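Local coordinates for protein RNA polymerase sigma factor SIGMA-28 (FliA) (Aquifex aeolicus, PDB 1RP3) that probably directs RNA polymerase to flagellar promoters as a sigma factor, and is held here in an inactive conformation by the anti-sigma factor FlgM, at residues Ala29-Lys34 with Tyr201-Ala206; Lys138-Tyr143 with Arg219-Lys224. All blocks are in the same frame, centred on the assembly; numbering follows the deposited sequence.

Contact 1: residues Ala29-Lys34 with Tyr201-Ala206; sequences ATNIKK and YEELPA
Lys34, the last residue of segment 29-34, comes closest to the turn between helices 190-201 and 206-212 at Pro205, with the two CA atoms 5.4 Å apart, and the backbones diverge to 7.8 Å between Asn31 CA and Glu203 CA. The Lys34 side chain spans from there to Glu203. Its chain is extended beyond CG, runs past the proline ring, and ends in a hydrogen bond from NZ to the carbonyl O of Glu203 (2.8 Å). The ammonium approaches that oxygen tilted 28° from the carbonyl plane. Near the root of the lysine, CB and CG both rest 4.1 Å from Pro205 CG. Glu203 has positive phi where the chain leaves helix 190-201, and its carboxylate reaches back toward Asn31. The Asn31 amide, swung out opposite the main-chain N (chi1 -170°), stands near that carboxylate with the two planes 52° apart, and one water donates to both Asn31 OD1 and Glu203 OE2. Another donates to Lys34 O (2.6 Å) and accepts from Ala206 N at the start of helix 206-212. Phe86 of the FlgM chain packs on Asn31. The junction between sigma regions 2 and 4 is thus mainly polar, with two waters bridging it and one patch of lysine-proline packing: a lysine holds a main-chain oxygen, while Glu203 OE1, 5.1 Å from Lys34 NZ, probably adds a modest longer-range attraction.

Contact 2: residues Lys138-Tyr143 with Arg219-Lys224; sequences KINFSY and RVSQLK
Asn140 projects from helix 129-158 onto helix 217-236 and lays its amide between Ser221 and the aliphatic chain of Lys224. The helices come close here, 6.8 Å between Asn140 CA and Ser221 CA. ND2 donates to the main-chain O of Ser221 at 3.2 Å, with a nearly straight N-H...O angle of 165°. The acceptor lies almost in the amide plane of Asn140, and the donor sits 17° from the plane of the serine carbonyl. The other end of the same amide faces the serine side chain, OD1 lying 3.2 Å from Ser221 CB. Ser221 OG, turned anti to its own carbonyl carbon (chi1 -69°), is hydrogen-bonded to Val217 O one turn back in its helix. Lys224 slants across the amide rather than meeting it with its charge: CB and CG are each 3.6 Å from Asn140 ND2, and CD is 4.0 Å from Asn140 CG. The lysine chain is fully extended, and its NZ continues past the asparagine to a hydrogen bond with His35 ND1. Ala225 also packs on Asn140, and Tyr143, one turn further along, leans on Ala225 and Leu228. In this buried interface between sigma regions 3 and 4, the directed amide bond and the flanking methylenes probably fix the rotation of the Asn140 side chain, while the lysine amine finds its polar partner beyond the pair of segments.

Overall arrangement
Both contacts bring region 4 against the rest of the sigma factor: contact 1 joins it to region 2 and contact 2 to region 3, consistent with the compact, inactive form bound to FlgM. Their centres lie 13 Å apart, and they meet where Ile32 touches Phe141 and Ala206 touches Val220, so each side of one adjoins a side of the other. Contact 1 is a surface contact between segment 29-34 and a turn, water-bridged and within reach of FlgM. Contact 2 is buried between two helix bodies, and no FlgM residue touches its segments. Each uses a side-chain nitrogen to grip a main-chain carbonyl of region 4, a charged amine in the first and a neutral amide in the second.

Contact 1: residues Ala29-Lys34 with Tyr201-Ala206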
loop_
_atom_site.group_PDB
_atom_site.type_symbol
_atom_site.label_atom_id
_atom_site.label_comp_id
_atom_site.label_asym_id
_atom_site.label_seq_id
_atom_site.Cartn_x
_atom_site.Cartn_y
_atom_site.Cartn_z
ATOM N N ALA A 29 -4.454 -2.057 -5.270
ATOM C CA ALA A 29 -5.343 -2.403 -4.169
ATOM C C ALA A 29 -4.859 -3.666 -3.472
ATOM O O ALA A 29 -4.830 -3.745 -2.241
ATOM C CB ALA A 29 -6.769 -2.580 -4.688
ATOM N N THR A 30 -4.403 -4.628 -4.265
ATOM C CA THR A 30 -3.900 -5.885 -3.726
ATOM C C THR A 30 -2.643 -5.621 -2.874
ATOM O O THR A 30 -2.495 -6.161 -1.780
ATOM C CB THR A 30 -3.557 -6.882 -4.884
ATOM O OG1 THR A 30 -4.728 -7.125 -5.670
ATOM C CG2 THR A 30 -3.061 -8.219 -4.348
ATOM N N ASN A 31 -1.744 -4.786 -3.382
ATOM C CA ASN A 31 -0.511 -4.477 -2.675
ATOM C C ASN A 31 -0.752 -3.740 -1.365
ATOM O O ASN A 31 -0.076 -3.999 -0.360
ATOM C CB ASN A 31 0.441 -3.695 -3.567
ATOM C CG ASN A 31 1.807 -3.558 -2.959
ATOM O OD1 ASN A 31 2.258 -2.449 -2.689
ATOM N ND2 ASN A 31 2.469 -4.686 -2.706
ATOM N N ILE A 32 -1.736 -2.845 -1.371
ATOM C CA ILE A 32 -2.083 -2.100 -0.171
ATOM C C ILE A 32 -2.782 -3.053 0.796
ATOM O O ILE A 32 -2.554 -2.988 2.001
ATOM C CB ILE A 32 -2.966 -0.869 -0.511
ATOM C CG1 ILE A 32 -2.135 0.163 -1.268
ATOM C CG2 ILE A 32 -3.533 -0.227 0.729
ATOM C CD1 ILE A 32 -2.952 1.315 -1.822
ATOM N N LYS A 33 -3.567 -3.986 0.255
ATOM C CA LYS A 33 -4.281 -4.968 1.078
ATOM C C LYS A 33 -3.351 -5.798 1.960
ATOM O O LYS A 33 -3.755 -6.285 3.013
ATOM C CB LYS A 33 -5.132 -5.898 0.209
ATOM C CG LYS A 33 -6.572 -5.451 0.048
ATOM C CD LYS A 33 -7.374 -5.662 1.320
ATOM C CE LYS A 33 -7.582 -7.141 1.617
ATOM N NZ LYS A 33 -8.268 -7.372 2.932
ATOM N N LYS A 34 -2.102 -5.948 1.548
ATOM C CA LYS A 34 -1.149 -6.725 2.340
ATOM C C LYS A 34 -0.819 -6.081 3.690
ATOM O O LYS A 34 -0.295 -6.740 4.591
ATOM C CB LYS A 34 0.143 -6.945 1.564
ATOM C CG LYS A 34 0.005 -7.812 0.330
ATOM C CD LYS A 34 1.337 -7.855 -0.414
ATOM C CE LYS A 34 1.323 -8.865 -1.546
ATOM N NZ LYS A 34 2.657 -8.952 -2.187
ATOM N N TYR A 201 10.352 -4.351 0.021
ATOM C CA TYR A 201 11.142 -4.691 -1.150
ATOM C C TYR A 201 10.769 -6.095 -1.618
ATOM O O TYR A 201 10.666 -6.341 -2.814
ATOM C CB TYR A 201 12.640 -4.570 -0.864
ATOM C CG TYR A 201 13.514 -4.997 -2.024
ATOM C CD1 TYR A 201 13.645 -4.190 -3.153
ATOM C CD2 TYR A 201 14.188 -6.221 -2.002
ATOM C CE1 TYR A 201 14.425 -4.591 -4.235
ATOM C CE2 TYR A 201 14.969 -6.635 -3.071
ATOM C CZ TYR A 201 15.085 -5.818 -4.187
ATOM O OH TYR A 201 15.857 -6.238 -5.250
ATOM N N GLU A 202 10.559 -7.012 -0.678
ATOM C CA GLU A 202 10.162 -8.371 -1.034
ATOM C C GLU A 202 8.637 -8.492 -1.149
ATOM O O GLU A 202 8.124 -9.483 -1.654
ATOM C CB GLU A 202 10.703 -9.389 -0.025
ATOM C CG GLU A 202 12.223 -9.386 0.156
ATOM C CD GLU A 202 13.007 -9.844 -1.076
ATOM O OE1 GLU A 202 12.418 -10.451 -2.006
ATOM O OE2 GLU A 202 14.234 -9.600 -1.107
ATOM N N GLU A 203 7.923 -7.465 -0.690
ATOM C CA GLU A 203 6.462 -7.418 -0.743
ATOM C C GLU A 203 5.796 -8.600 -0.039
ATOM O O GLU A 203 4.946 -9.296 -0.593
ATOM C CB GLU A 203 5.983 -7.284 -2.189
ATOM C CG GLU A 203 6.478 -6.011 -2.869
ATOM C CD GLU A 203 5.960 -5.851 -4.287
ATOM O OE1 GLU A 203 6.153 -6.768 -5.116
ATOM O OE2 GLU A 203 5.358 -4.798 -4.575
ATOM N N LEU A 204 6.178 -8.788 1.218
ATOM C CA LEU A 204 5.647 -9.863 2.030
ATOM C C LEU A 204 4.880 -9.345 3.225
ATOM O O LEU A 204 5.352 -8.469 3.925
ATOM C CB LEU A 204 6.790 -10.748 2.519
ATOM C CG LEU A 204 7.533 -11.519 1.430
ATOM C CD1 LEU A 204 8.640 -12.331 2.068
ATOM C CD2 LEU A 204 6.569 -12.414 0.657
ATOM N N PRO A 205 3.677 -9.877 3.470
ATOM C CA PRO A 205 2.882 -9.433 4.619
ATOM C C PRO A 205 3.642 -9.794 5.898
ATOM O O PRO A 205 4.574 -10.599 5.879
ATOM C CB PRO A 205 1.597 -10.259 4.489
ATOM C CG PRO A 205 1.505 -10.500 3.025
ATOM C CD PRO A 205 2.923 -10.838 2.653
ATOM N N ALA A 206 3.237 -9.191 7.006
ATOM C CA ALA A 206 3.873 -9.423 8.293
ATOM C C ALA A 206 3.842 -10.900 8.677
ATOM O O ALA A 206 4.826 -11.423 9.208
ATOM C CB ALA A 206 3.191 -8.576 9.361
HETATM O O HOH W 1 4.973 -2.422 -3.606
HETATM O O HOH W 2 0.677 -7.324 6.918
#

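Contact 2: residues Lys138-Tyr143 with Arg219-Lys224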
loop_
_atom_site.group_PDB
_atom_site.type_symbol
_atom_site.label_atom_id
_atom_site.label_comp_id
_atom_site.label_asym_id
_atom_site.label_seq_id
_atom_site.Cartn_x
_atom_site.Cartn_y
_atom_site.Cartn_z
ATOM N N LYS A 138 -4.272 -2.581 12.174
ATOM C CA LYS A 138 -4.769 -1.208 12.251
ATOM C C LYS A 138 -3.670 -0.297 12.773
ATOM O O LYS A 138 -3.449 0.789 12.240
ATOM C CB LYS A 138 -5.992 -1.101 13.166
ATOM C CG LYS A 138 -7.242 -1.755 12.609
ATOM C CD LYS A 138 -8.429 -1.580 13.536
ATOM C CE LYS A 138 -8.865 -0.126 13.649
ATOM N NZ LYS A 138 -10.013 0.020 14.599
ATOM N N ILE A 139 -2.953 -0.771 13.790
ATOM C CA ILE A 139 -1.868 -0.011 14.391
ATOM C C ILE A 139 -0.813 0.290 13.336
ATOM O O ILE A 139 -0.467 1.451 13.094
ATOM C CB ILE A 139 -1.229 -0.777 15.577
ATOM C CG1 ILE A 139 -2.177 -0.767 16.777
ATOM C CG2 ILE A 139 0.122 -0.161 15.945
ATOM C CD1 ILE A 139 -1.788 -1.755 17.867
ATOM N N ASN A 140 -0.338 -0.768 12.691
ATOM C CA ASN A 140 0.656 -0.656 11.639
ATOM C C ASN A 140 0.181 0.182 10.464
ATOM O O ASN A 140 0.978 0.895 9.838
ATOM C CB ASN A 140 1.081 -2.040 11.159
ATOM C CG ASN A 140 2.129 -2.648 12.048
ATOM O OD1 ASN A 140 1.910 -3.680 12.682
ATOM N ND2 ASN A 140 3.278 -1.984 12.131
ATOM N N PHE A 141 -1.116 0.126 10.164
ATOM C CA PHE A 141 -1.585 0.921 9.045
ATOM C C PHE A 141 -1.591 2.419 9.367
ATOM O O PHE A 141 -1.353 3.248 8.483
ATOM C CB PHE A 141 -2.915 0.439 8.472
ATOM C CG PHE A 141 -3.116 0.871 7.052
ATOM C CD1 PHE A 141 -2.315 0.349 6.044
ATOM C CD2 PHE A 141 -4.029 1.870 6.730
ATOM C CE1 PHE A 141 -2.414 0.818 4.746
ATOM C CE2 PHE A 141 -4.131 2.349 5.422
ATOM C CZ PHE A 141 -3.325 1.822 4.434
ATOM N N SER A 142 -1.794 2.751 10.640
ATOM C CA SER A 142 -1.776 4.139 11.083
ATOM C C SER A 142 -0.417 4.749 10.779
ATOM O O SER A 142 -0.334 5.907 10.387
ATOM C CB SER A 142 -2.016 4.230 12.592
ATOM O OG SER A 142 -3.284 3.711 12.938
ATOM N N TYR A 143 0.644 3.970 10.970
ATOM C CA TYR A 143 1.989 4.452 10.693
ATOM C C TYR A 143 2.242 4.521 9.197
ATOM O O TYR A 143 3.067 5.304 8.732
ATOM C CB TYR A 143 3.034 3.592 11.393
ATOM C CG TYR A 143 3.012 3.756 12.901
ATOM C CD1 TYR A 143 3.459 4.940 13.504
ATOM C CD2 TYR A 143 2.507 2.747 13.726
ATOM C CE1 TYR A 143 3.403 5.110 14.891
ATOM C CE2 TYR A 143 2.446 2.909 15.111
ATOM C CZ TYR A 143 2.893 4.090 15.688
ATOM O OH TYR A 143 2.840 4.246 17.057
ATOM N N ARG A 219 5.886 -9.450 17.227
ATOM C CA ARG A 219 7.256 -8.961 17.182
ATOM C C ARG A 219 7.561 -8.255 15.860
ATOM O O ARG A 219 8.164 -7.176 15.853
ATOM C CB ARG A 219 8.240 -10.112 17.403
ATOM C CG ARG A 219 9.708 -9.750 17.208
ATOM C CD ARG A 219 10.134 -8.611 18.118
ATOM N NE ARG A 219 11.540 -8.278 17.910
ATOM C CZ ARG A 219 12.227 -7.406 18.644
ATOM N NH1 ARG A 219 11.640 -6.765 19.651
ATOM N NH2 ARG A 219 13.506 -7.180 18.365
ATOM N N VAL A 220 7.169 -8.869 14.745
ATOM C CA VAL A 220 7.415 -8.268 13.442
ATOM C C VAL A 220 6.662 -6.947 13.330
ATOM O O VAL A 220 7.173 -5.975 12.782
ATOM C CB VAL A 220 7.032 -9.214 12.284
ATOM C CG1 VAL A 220 7.097 -8.480 10.945
ATOM C CG2 VAL A 220 7.980 -10.385 12.248
ATOM N N SER A 221 5.493 -6.892 13.960
ATOM C CA SER A 221 4.668 -5.693 13.952
ATOM C C SER A 221 5.259 -4.520 14.724
ATOM O O SER A 221 5.202 -3.385 14.243
ATOM C CB SER A 221 3.256 -6.008 14.438
ATOM O OG SER A 221 2.595 -6.805 13.468
ATOM N N GLN A 222 5.827 -4.774 15.905
ATOM C CA GLN A 222 6.431 -3.680 16.674
ATOM C C GLN A 222 7.655 -3.152 15.924
ATOM O O GLN A 222 7.902 -1.952 15.883
ATOM C CB GLN A 222 6.814 -4.106 18.098
ATOM C CG GLN A 222 8.108 -4.898 18.208
ATOM C CD GLN A 222 8.690 -4.867 19.611
ATOM O OE1 GLN A 222 8.856 -3.791 20.199
ATOM N NE2 GLN A 222 9.003 -6.049 20.159
ATOM N N LEU A 223 8.400 -4.059 15.300
ATOM C CA LEU A 223 9.572 -3.685 14.526
ATOM C C LEU A 223 9.193 -2.843 13.295
ATOM O O LEU A 223 9.910 -1.908 12.939
ATOM C CB LEU A 223 10.350 -4.936 14.116
ATOM C CG LEU A 223 11.174 -5.615 15.222
ATOM C CD1 LEU A 223 11.838 -6.898 14.709
ATOM C CD2 LEU A 223 12.234 -4.656 15.755
ATOM N N LYS A 224 8.064 -3.177 12.660
ATOM C CA LYS A 224 7.572 -2.456 11.483
ATOM C C LYS A 224 7.085 -1.076 11.920
ATOM O O LYS A 224 7.464 -0.071 11.340
ATOM C CB LYS A 224 6.425 -3.233 10.818
ATOM C CG LYS A 224 5.814 -2.557 9.578
ATOM C CD LYS A 224 4.626 -3.346 9.001
ATOM C CE LYS A 224 4.064 -2.684 7.738
ATOM N NZ LYS A 224 2.850 -3.361 7.228
#